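Protein synthesis inhibitor, putative (Thermotoga maritima, PDB 2B33) is a putative endoribonuclease of the RutC (YjgF-like) family, possibly with deaminase activity, that assembles as a trimer and binds calcium. Local coordinates at residues K62-L67 / S105-D110; E68-I73 / I129-I134. All blocks are in the same frame, centred on the assembly; numbering follows the deposited sequence.

Contact 1 of 2, residues K62-L67 / S105-D110; sequences KTERVL and SRYFGD. With EDO (1,2-ethanediol), chain D.
The ring of Y107 lies flat against L67: CB of L67 sits 3.8 Å from the ring centroid and only 2° off the ring normal, a clean CH-pi contact over one face. From the same leucine, CD1 reaches the ring margin, 3.7 Å from CD1 of Y107. The second branch serves a different ring, with L67 CD2 coming in at the edge of F108, near its plane, 3.8 Å from CE2. One methyl thus goes to each aromatic.

Toward solvent the contact turns polar. The hydroxyl of Y107 passes E64 at van der Waals range, 3.9 Å from OH to CG, while its hydrogen bond goes to E68 OE2, one turn further along the helix. E64 is stretched out, CG anti to the backbone N, and carries its carboxylate past the tyrosine, the carboxylate and ring planes 74° apart. There a molecule of 1,2-ethanediol, probably from the crystallisation liquor, links the two helices: its O1 donates to E64 OE2 at 2.7 Å, and R106 NH1 gives a longer, bent bond to O2 (3.3 Å, 138° at the hydrogen).

The segments belong to helices 59-76 and 97-108, the two helices packed on the sheet of this YjgF-like fold. T63 touches V100 and V103 further back along helix 97-108, F108 meets the ring of Y104 and the loop residue L81, and L67 also leans on I131 of strand 129-136.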
ATOM      1  N   LYS A  62       0.459 -20.301   9.728  1.00 34.88           N
ATOM      2  CA  LYS A  62      -0.173 -18.980   9.773  1.00 33.59           C
ATOM      3  C   LYS A  62      -0.282 -18.363   8.371  1.00 34.40           C
ATOM      4  O   LYS A  62      -1.309 -17.788   8.030  1.00 34.19           O
ATOM      5  CB  LYS A  62       0.560 -18.056  10.743  1.00 33.79           C
ATOM      6  CG  LYS A  62       0.430 -18.515  12.199  1.00 31.41           C
ATOM      7  CD  LYS A  62       1.333 -17.761  13.131  1.00 30.14           C
ATOM      8  CE  LYS A  62       1.332 -18.401  14.509  1.00 31.15           C
ATOM      9  NZ  LYS A  62       2.368 -17.850  15.401  1.00 32.89           N
ATOM     10  N   THR A  63       0.767 -18.511   7.562  1.00 35.10           N
ATOM     11  CA  THR A  63       0.783 -18.022   6.178  1.00 35.49           C
ATOM     12  C   THR A  63      -0.234 -18.779   5.318  1.00 36.38           C
ATOM     13  O   THR A  63      -0.847 -18.205   4.409  1.00 38.30           O
ATOM     14  CB  THR A  63       2.180 -18.196   5.537  1.00 35.73           C
ATOM     15  OG1 THR A  63       3.161 -17.567   6.356  1.00 31.60           O
ATOM     16  CG2 THR A  63       2.240 -17.588   4.129  1.00 37.08           C
ATOM     17  N   GLU A  64      -0.386 -20.069   5.589  1.00 36.12           N
ATOM     18  CA  GLU A  64      -1.356 -20.899   4.883  1.00 36.59           C
ATOM     19  C   GLU A  64      -2.775 -20.382   5.090  1.00 36.51           C
ATOM     20  O   GLU A  64      -3.559 -20.325   4.153  1.00 35.19           O
ATOM     21  CB  GLU A  64      -1.277 -22.342   5.390  1.00 36.53           C
ATOM     22  CG  GLU A  64      -2.205 -23.323   4.672  1.00 34.39           C
ATOM     23  CD  GLU A  64      -2.150 -24.724   5.250  1.00 35.64           C
ATOM     24  OE1 GLU A  64      -1.813 -24.890   6.447  1.00 41.80           O
ATOM     25  OE2 GLU A  64      -2.476 -25.666   4.509  1.00 36.50           O
ATOM     26  N   ARG A  65      -3.089 -20.048   6.340  1.00 37.08           N
ATOM     27  CA  ARG A  65      -4.400 -19.523   6.729  1.00 37.38           C
ATOM     28  C   ARG A  65      -4.662 -18.170   6.073  1.00 37.32           C
ATOM     29  O   ARG A  65      -5.730 -17.954   5.506  1.00 38.31           O
ATOM     30  CB  ARG A  65      -4.469 -19.401   8.257  1.00 36.97           C
ATOM     31  CG  ARG A  65      -5.818 -19.036   8.852  1.00 36.40           C
ATOM     32  CD  ARG A  65      -6.879 -20.109   8.602  1.00 37.69           C
ATOM     33  NE  ARG A  65      -7.553 -19.973   7.309  1.00 37.29           N
ATOM     34  CZ  ARG A  65      -8.419 -20.846   6.790  1.00 36.18           C
ATOM     35  NH1 ARG A  65      -8.727 -21.974   7.424  1.00 39.67           N
ATOM     36  NH2 ARG A  65      -8.978 -20.597   5.607  1.00 39.21           N
ATOM     37  N   VAL A  66      -3.678 -17.274   6.143  1.00 36.81           N
ATOM     38  CA  VAL A  66      -3.765 -15.953   5.500  1.00 37.07           C
ATOM     39  C   VAL A  66      -4.037 -16.078   3.989  1.00 37.48           C
ATOM     40  O   VAL A  66      -4.921 -15.404   3.456  1.00 38.32           O
ATOM     41  CB  VAL A  66      -2.468 -15.118   5.698  1.00 37.02           C
ATOM     42  CG1 VAL A  66      -2.488 -13.862   4.846  1.00 37.03           C
ATOM     43  CG2 VAL A  66      -2.278 -14.725   7.158  1.00 35.19           C
ATOM     44  N   LEU A  67      -3.268 -16.925   3.313  1.00 36.90           N
ATOM     45  CA  LEU A  67      -3.428 -17.135   1.874  1.00 36.17           C
ATOM     46  C   LEU A  67      -4.715 -17.872   1.528  1.00 36.18           C
ATOM     47  O   LEU A  67      -5.267 -17.655   0.450  1.00 36.72           O
ATOM     48  CB  LEU A  67      -2.204 -17.843   1.287  1.00 36.14           C
ATOM     49  CG  LEU A  67      -0.906 -17.023   1.339  1.00 36.72           C
ATOM     50  CD1 LEU A  67       0.288 -17.885   1.020  1.00 36.20           C
ATOM     51  CD2 LEU A  67      -0.956 -15.827   0.402  1.00 39.03           C
ATOM     52  N   SER A 105       4.890 -19.353  -2.444  1.00 36.67           N
ATOM     53  CA  SER A 105       5.184 -19.962  -3.750  1.00 37.56           C
ATOM     54  C   SER A 105       4.190 -21.035  -4.182  1.00 37.61           C
ATOM     55  O   SER A 105       3.999 -21.255  -5.377  1.00 36.64           O
ATOM     56  CB  SER A 105       6.565 -20.630  -3.744  1.00 37.09           C
ATOM     57  OG  SER A 105       7.595 -19.703  -3.503  1.00 40.36           O
ATOM     58  N   ARG A 106       3.591 -21.724  -3.213  1.00 37.83           N
ATOM     59  CA  ARG A 106       2.588 -22.753  -3.498  1.00 38.44           C
ATOM     60  C   ARG A 106       1.258 -22.166  -3.987  1.00 38.76           C
ATOM     61  O   ARG A 106       0.447 -22.890  -4.550  1.00 39.56           O
ATOM     62  CB  ARG A 106       2.391 -23.659  -2.274  1.00 38.51           C
ATOM     63  CG  ARG A 106       3.609 -24.546  -2.028  1.00 40.88           C
ATOM     64  CD  ARG A 106       3.818 -24.931  -0.573  1.00 44.16           C
ATOM     65  NE  ARG A 106       5.086 -25.658  -0.427  1.00 47.51           N
ATOM     66  CZ  ARG A 106       5.748 -25.876   0.716  1.00 48.50           C
ATOM     67  NH1 ARG A 106       5.310 -25.407   1.891  1.00 50.07           N
ATOM     68  NH2 ARG A 106       6.891 -26.558   0.679  1.00 47.86           N
ATOM     69  N   TYR A 107       1.049 -20.865  -3.772  1.00 39.91           N
ATOM     70  CA  TYR A 107      -0.133 -20.133  -4.252  1.00 40.79           C
ATOM     71  C   TYR A 107       0.186 -19.282  -5.499  1.00 41.34           C
ATOM     72  O   TYR A 107      -0.583 -19.307  -6.459  1.00 42.33           O
ATOM     73  CB  TYR A 107      -0.721 -19.263  -3.118  1.00 41.23           C
ATOM     74  CG  TYR A 107      -1.357 -20.089  -2.010  1.00 41.72           C
ATOM     75  CD1 TYR A 107      -0.573 -20.753  -1.078  1.00 42.02           C
ATOM     76  CD2 TYR A 107      -2.741 -20.220  -1.910  1.00 41.31           C
ATOM     77  CE1 TYR A 107      -1.141 -21.527  -0.074  1.00 44.29           C
ATOM     78  CE2 TYR A 107      -3.323 -20.995  -0.904  1.00 41.67           C
ATOM     79  CZ  TYR A 107      -2.515 -21.646   0.009  1.00 41.68           C
ATOM     80  OH  TYR A 107      -3.065 -22.413   1.011  1.00 41.02           O
ATOM     81  N   PHE A 108       1.320 -18.563  -5.482  1.00 41.72           N
ATOM     82  CA  PHE A 108       1.742 -17.658  -6.585  1.00 40.48           C
ATOM     83  C   PHE A 108       3.086 -17.978  -7.295  1.00 41.10           C
ATOM     84  O   PHE A 108       3.706 -17.080  -7.879  1.00 42.02           O
ATOM     85  CB  PHE A 108       1.850 -16.225  -6.058  1.00 39.57           C
ATOM     86  CG  PHE A 108       0.620 -15.717  -5.381  1.00 39.22           C
ATOM     87  CD1 PHE A 108      -0.441 -15.221  -6.125  1.00 36.21           C
ATOM     88  CD2 PHE A 108       0.543 -15.675  -3.991  1.00 37.44           C
ATOM     89  CE1 PHE A 108      -1.574 -14.726  -5.502  1.00 36.02           C
ATOM     90  CE2 PHE A 108      -0.587 -15.175  -3.362  1.00 38.25           C
ATOM     91  CZ  PHE A 108      -1.648 -14.699  -4.120  1.00 38.23           C
ATOM     92  N   GLY A 109       3.545 -19.225  -7.254  1.00 41.16           N
ATOM     93  CA  GLY A 109       4.796 -19.600  -7.924  1.00 41.02           C
ATOM     94  C   GLY A 109       4.721 -19.510  -9.445  1.00 41.49           C
ATOM     95  O   GLY A 109       5.686 -19.116 -10.100  1.00 42.41           O
ATOM     96  N   ASP A 110       3.575 -19.884 -10.003  1.00 40.74           N
ATOM     97  CA  ASP A 110       3.349 -19.810 -11.442  1.00 40.87           C
ATOM     98  C   ASP A 110       3.009 -18.389 -11.874  1.00 40.49           C
ATOM     99  O   ASP A 110       3.584 -17.861 -12.824  1.00 40.05           O
ATOM    100  CB  ASP A 110       2.163 -20.701 -11.847  1.00 41.80           C
ATOM    101  CG  ASP A 110       2.378 -22.174 -11.532  1.00 46.56           C
ATOM    102  OD1 ASP A 110       3.536 -22.588 -11.295  1.00 55.69           O
ATOM    103  OD2 ASP A 110       1.374 -22.921 -11.531  1.00 50.21           O
TER
HETATM  104  C1  EDO D 130      -0.195 -25.917   1.653  1.00 66.36           C
HETATM  105  O1  EDO D 130      -1.458 -25.342   2.009  1.00 64.48           O
HETATM  106  C2  EDO D 130       0.877 -24.827   1.641  1.00 66.63           C
HETATM  107  O2  EDO D 130       2.073 -25.293   2.285  1.00 63.90           O

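Contact 2 of 2, residues E68-I73 / I129-I134; sequences ENLKAI and IEIEAI
L70 reaches from the helix to the strand with both methyls, and they do not pack equally well. The closer fit is CD1 against the methyl of A133, 4.0 Å from CD1 to CB. The other branch is looser: CD2 of L70 stands 4.5 Å from CG2 of I131, a marginal touch. CG of L70 is anti to the backbone N (chi1 174°), which extends the isobutyl group off the helix toward the strand, where it arrives over the two residues whose CB atoms face it. Between I131 and A133, E132 points the other way.

All three touching residues are buried, and neighbours complete their packing: L70 also touches V41 of strand 38-44, and I131 packs on V66 of helix 59-76 and on V87 of strand 84-91. The opposite face of the strand is mixed and meets the other subunits: E132 OE1 takes a salt bridge from K86 NZ and a hydrogen bond from S116 OG, both of the third subunit, and I134 packs on F40 of the second. On the outer side of the helix, K71 and E68 are partly exposed.

The contact itself is purely aliphatic, methyl against methyl. Such groups impose little direction, so between L70, I131 and A133 the fit depends on shape and burial; a directional tether lies nearby, where N69 ND2 hydrogen-bonds to I47 O.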
ATOM      1  N   GLU A  68      -5.179 -18.749   2.420  1.00 36.21           N
ATOM      2  CA  GLU A  68      -6.473 -19.415   2.232  1.00 36.19           C
ATOM      3  C   GLU A  68      -7.619 -18.415   2.363  1.00 36.09           C
ATOM      4  O   GLU A  68      -8.597 -18.490   1.618  1.00 36.05           O
ATOM      5  CB  GLU A  68      -6.674 -20.588   3.204  1.00 36.68           C
ATOM      6  CG  GLU A  68      -5.987 -21.889   2.779  1.00 36.49           C
ATOM      7  CD  GLU A  68      -6.538 -22.482   1.462  1.00 36.86           C
ATOM      8  OE1 GLU A  68      -7.769 -22.441   1.228  1.00 39.12           O
ATOM      9  OE2 GLU A  68      -5.735 -23.007   0.665  1.00 33.04           O
ATOM     10  N   ASN A  69      -7.493 -17.487   3.308  1.00 36.61           N
ATOM     11  CA  ASN A  69      -8.478 -16.425   3.473  1.00 36.27           C
ATOM     12  C   ASN A  69      -8.501 -15.525   2.237  1.00 36.21           C
ATOM     13  O   ASN A  69      -9.576 -15.203   1.724  1.00 34.92           O
ATOM     14  CB  ASN A  69      -8.186 -15.598   4.735  1.00 36.79           C
ATOM     15  CG  ASN A  69      -8.414 -16.376   6.021  1.00 35.49           C
ATOM     16  OD1 ASN A  69      -9.083 -17.403   6.025  1.00 35.31           O
ATOM     17  ND2 ASN A  69      -7.880 -15.867   7.129  1.00 33.35           N
ATOM     18  N   LEU A  70      -7.314 -15.131   1.769  1.00 37.06           N
ATOM     19  CA  LEU A  70      -7.173 -14.317   0.551  1.00 37.71           C
ATOM     20  C   LEU A  70      -7.803 -15.003  -0.660  1.00 36.27           C
ATOM     21  O   LEU A  70      -8.543 -14.376  -1.418  1.00 37.66           O
ATOM     22  CB  LEU A  70      -5.690 -14.032   0.257  1.00 38.01           C
ATOM     23  CG  LEU A  70      -5.341 -13.314  -1.062  1.00 39.90           C
ATOM     24  CD1 LEU A  70      -6.028 -11.960  -1.157  1.00 41.87           C
ATOM     25  CD2 LEU A  70      -3.832 -13.144  -1.220  1.00 40.29           C
ATOM     26  N   LYS A  71      -7.493 -16.288  -0.826  1.00 35.96           N
ATOM     27  CA  LYS A  71      -8.012 -17.104  -1.934  1.00 36.01           C
ATOM     28  C   LYS A  71      -9.542 -17.233  -1.934  1.00 35.81           C
ATOM     29  O   LYS A  71     -10.179 -17.172  -2.987  1.00 34.69           O
ATOM     30  CB  LYS A  71      -7.371 -18.496  -1.888  1.00 36.17           C
ATOM     31  CG  LYS A  71      -7.720 -19.408  -3.057  1.00 35.46           C
ATOM     32  CD  LYS A  71      -6.970 -20.716  -2.954  1.00 36.06           C
ATOM     33  CE  LYS A  71      -7.302 -21.618  -4.122  1.00 38.62           C
ATOM     34  NZ  LYS A  71      -6.578 -22.911  -4.031  1.00 42.27           N
ATOM     35  N   ALA A  72     -10.111 -17.440  -0.751  1.00 36.50           N
ATOM     36  CA  ALA A  72     -11.555 -17.538  -0.580  1.00 36.01           C
ATOM     37  C   ALA A  72     -12.252 -16.241  -0.984  1.00 36.84           C
ATOM     38  O   ALA A  72     -13.300 -16.281  -1.612  1.00 38.06           O
ATOM     39  CB  ALA A  72     -11.883 -17.868   0.854  1.00 35.64           C
ATOM     40  N   ILE A  73     -11.660 -15.098  -0.631  1.00 37.56           N
ATOM     41  CA  ILE A  73     -12.225 -13.777  -0.956  1.00 37.59           C
ATOM     42  C   ILE A  73     -12.187 -13.534  -2.463  1.00 37.95           C
ATOM     43  O   ILE A  73     -13.178 -13.099  -3.043  1.00 39.35           O
ATOM     44  CB  ILE A  73     -11.501 -12.643  -0.191  1.00 37.29           C
ATOM     45  CG1 ILE A  73     -11.773 -12.785   1.307  1.00 37.27           C
ATOM     46  CG2 ILE A  73     -11.999 -11.260  -0.643  1.00 35.66           C
ATOM     47  CD1 ILE A  73     -10.827 -12.025   2.202  1.00 35.86           C
ATOM     48  N   ILE A 129       1.772 -12.083  10.732  1.00 37.18           N
ATOM     49  CA  ILE A 129       1.695 -12.076   9.276  1.00 38.48           C
ATOM     50  C   ILE A 129       0.333 -11.504   8.853  1.00 38.11           C
ATOM     51  O   ILE A 129      -0.698 -11.808   9.463  1.00 37.26           O
ATOM     52  CB  ILE A 129       1.982 -13.520   8.699  1.00 38.42           C
ATOM     53  CG1 ILE A 129       1.945 -13.571   7.172  1.00 42.68           C
ATOM     54  CG2 ILE A 129       1.023 -14.555   9.256  1.00 39.60           C
ATOM     55  CD1 ILE A 129       3.097 -12.868   6.490  1.00 47.81           C
ATOM     56  N   GLU A 130       0.361 -10.629   7.848  1.00 37.85           N
ATOM     57  CA  GLU A 130      -0.844 -10.047   7.275  1.00 37.24           C
ATOM     58  C   GLU A 130      -0.540  -9.766   5.815  1.00 38.08           C
ATOM     59  O   GLU A 130       0.517  -9.211   5.507  1.00 38.54           O
ATOM     60  CB  GLU A 130      -1.280  -8.767   7.999  1.00 37.22           C
ATOM     61  CG  GLU A 130      -2.547  -8.126   7.405  1.00 36.45           C
ATOM     62  CD  GLU A 130      -3.060  -6.927   8.175  1.00 37.20           C
ATOM     63  OE1 GLU A 130      -2.587  -6.667   9.290  1.00 40.43           O
ATOM     64  OE2 GLU A 130      -3.957  -6.232   7.662  1.00 38.49           O
ATOM     65  N   ILE A 131      -1.461 -10.160   4.931  1.00 37.23           N
ATOM     66  CA  ILE A 131      -1.289  -9.998   3.487  1.00 37.67           C
ATOM     67  C   ILE A 131      -2.545  -9.412   2.827  1.00 37.27           C
ATOM     68  O   ILE A 131      -3.649  -9.938   2.989  1.00 37.06           O
ATOM     69  CB  ILE A 131      -0.933 -11.346   2.797  1.00 36.76           C
ATOM     70  CG1 ILE A 131       0.296 -11.983   3.465  1.00 35.63           C
ATOM     71  CG2 ILE A 131      -0.699 -11.128   1.287  1.00 36.43           C
ATOM     72  CD1 ILE A 131       0.677 -13.372   2.971  1.00 38.69           C
ATOM     73  N   GLU A 132      -2.350  -8.321   2.089  1.00 37.26           N
ATOM     74  CA  GLU A 132      -3.399  -7.663   1.321  1.00 36.79           C
ATOM     75  C   GLU A 132      -3.012  -7.829  -0.133  1.00 35.83           C
ATOM     76  O   GLU A 132      -1.882  -8.214  -0.431  1.00 35.62           O
ATOM     77  CB  GLU A 132      -3.515  -6.174   1.658  1.00 37.06           C
ATOM     78  CG  GLU A 132      -2.294  -5.336   1.292  1.00 38.97           C
ATOM     79  CD  GLU A 132      -2.465  -3.855   1.553  1.00 37.37           C
ATOM     80  OE1 GLU A 132      -3.468  -3.438   2.168  1.00 40.24           O
ATOM     81  OE2 GLU A 132      -1.576  -3.099   1.123  1.00 43.92           O
ATOM     82  N   ALA A 133      -3.938  -7.529  -1.037  1.00 34.07           N
ATOM     83  CA  ALA A 133      -3.669  -7.657  -2.457  1.00 34.07           C
ATOM     84  C   ALA A 133      -4.642  -6.869  -3.331  1.00 33.90           C
ATOM     85  O   ALA A 133      -5.731  -6.499  -2.899  1.00 33.34           O
ATOM     86  CB  ALA A 133      -3.711  -9.132  -2.859  1.00 34.09           C
ATOM     87  N   ILE A 134      -4.203  -6.601  -4.558  1.00 33.85           N
ATOM     88  CA  ILE A 134      -5.035  -5.982  -5.589  1.00 33.63           C
ATOM     89  C   ILE A 134      -5.016  -7.003  -6.710  1.00 34.04           C
ATOM     90  O   ILE A 134      -3.970  -7.596  -6.977  1.00 34.12           O
ATOM     91  CB  ILE A 134      -4.504  -4.612  -6.098  1.00 32.76           C
ATOM     92  CG1 ILE A 134      -4.526  -3.583  -4.958  1.00 35.16           C
ATOM     93  CG2 ILE A 134      -5.379  -4.101  -7.267  1.00 36.33           C
ATOM     94  CD1 ILE A 134      -3.820  -2.263  -5.248  1.00 34.18           C
TER

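How the contacts relate
Both contacts draw on helix 59-76, its first part in contact 1 and the following turns in contact 2. Contact 2 is core, its centre about 1 Å from the centre of the chain, and joins the helix to strand 129-136; the centre of contact 1 lies about 9 Å from that of the chain, and this contact joins the helix to helix 97-108, grading from a buried leucine to an exposed polar rim. Contact 1 adds aromatic rings and, at its rim, two charged side chains joined through a solvent molecule; contact 2 is aliphatic alone. They meet directly: V66 CG1 packs 3.6 Å from I131 CB, and E68 of contact 2 holds the tyrosine of contact 1.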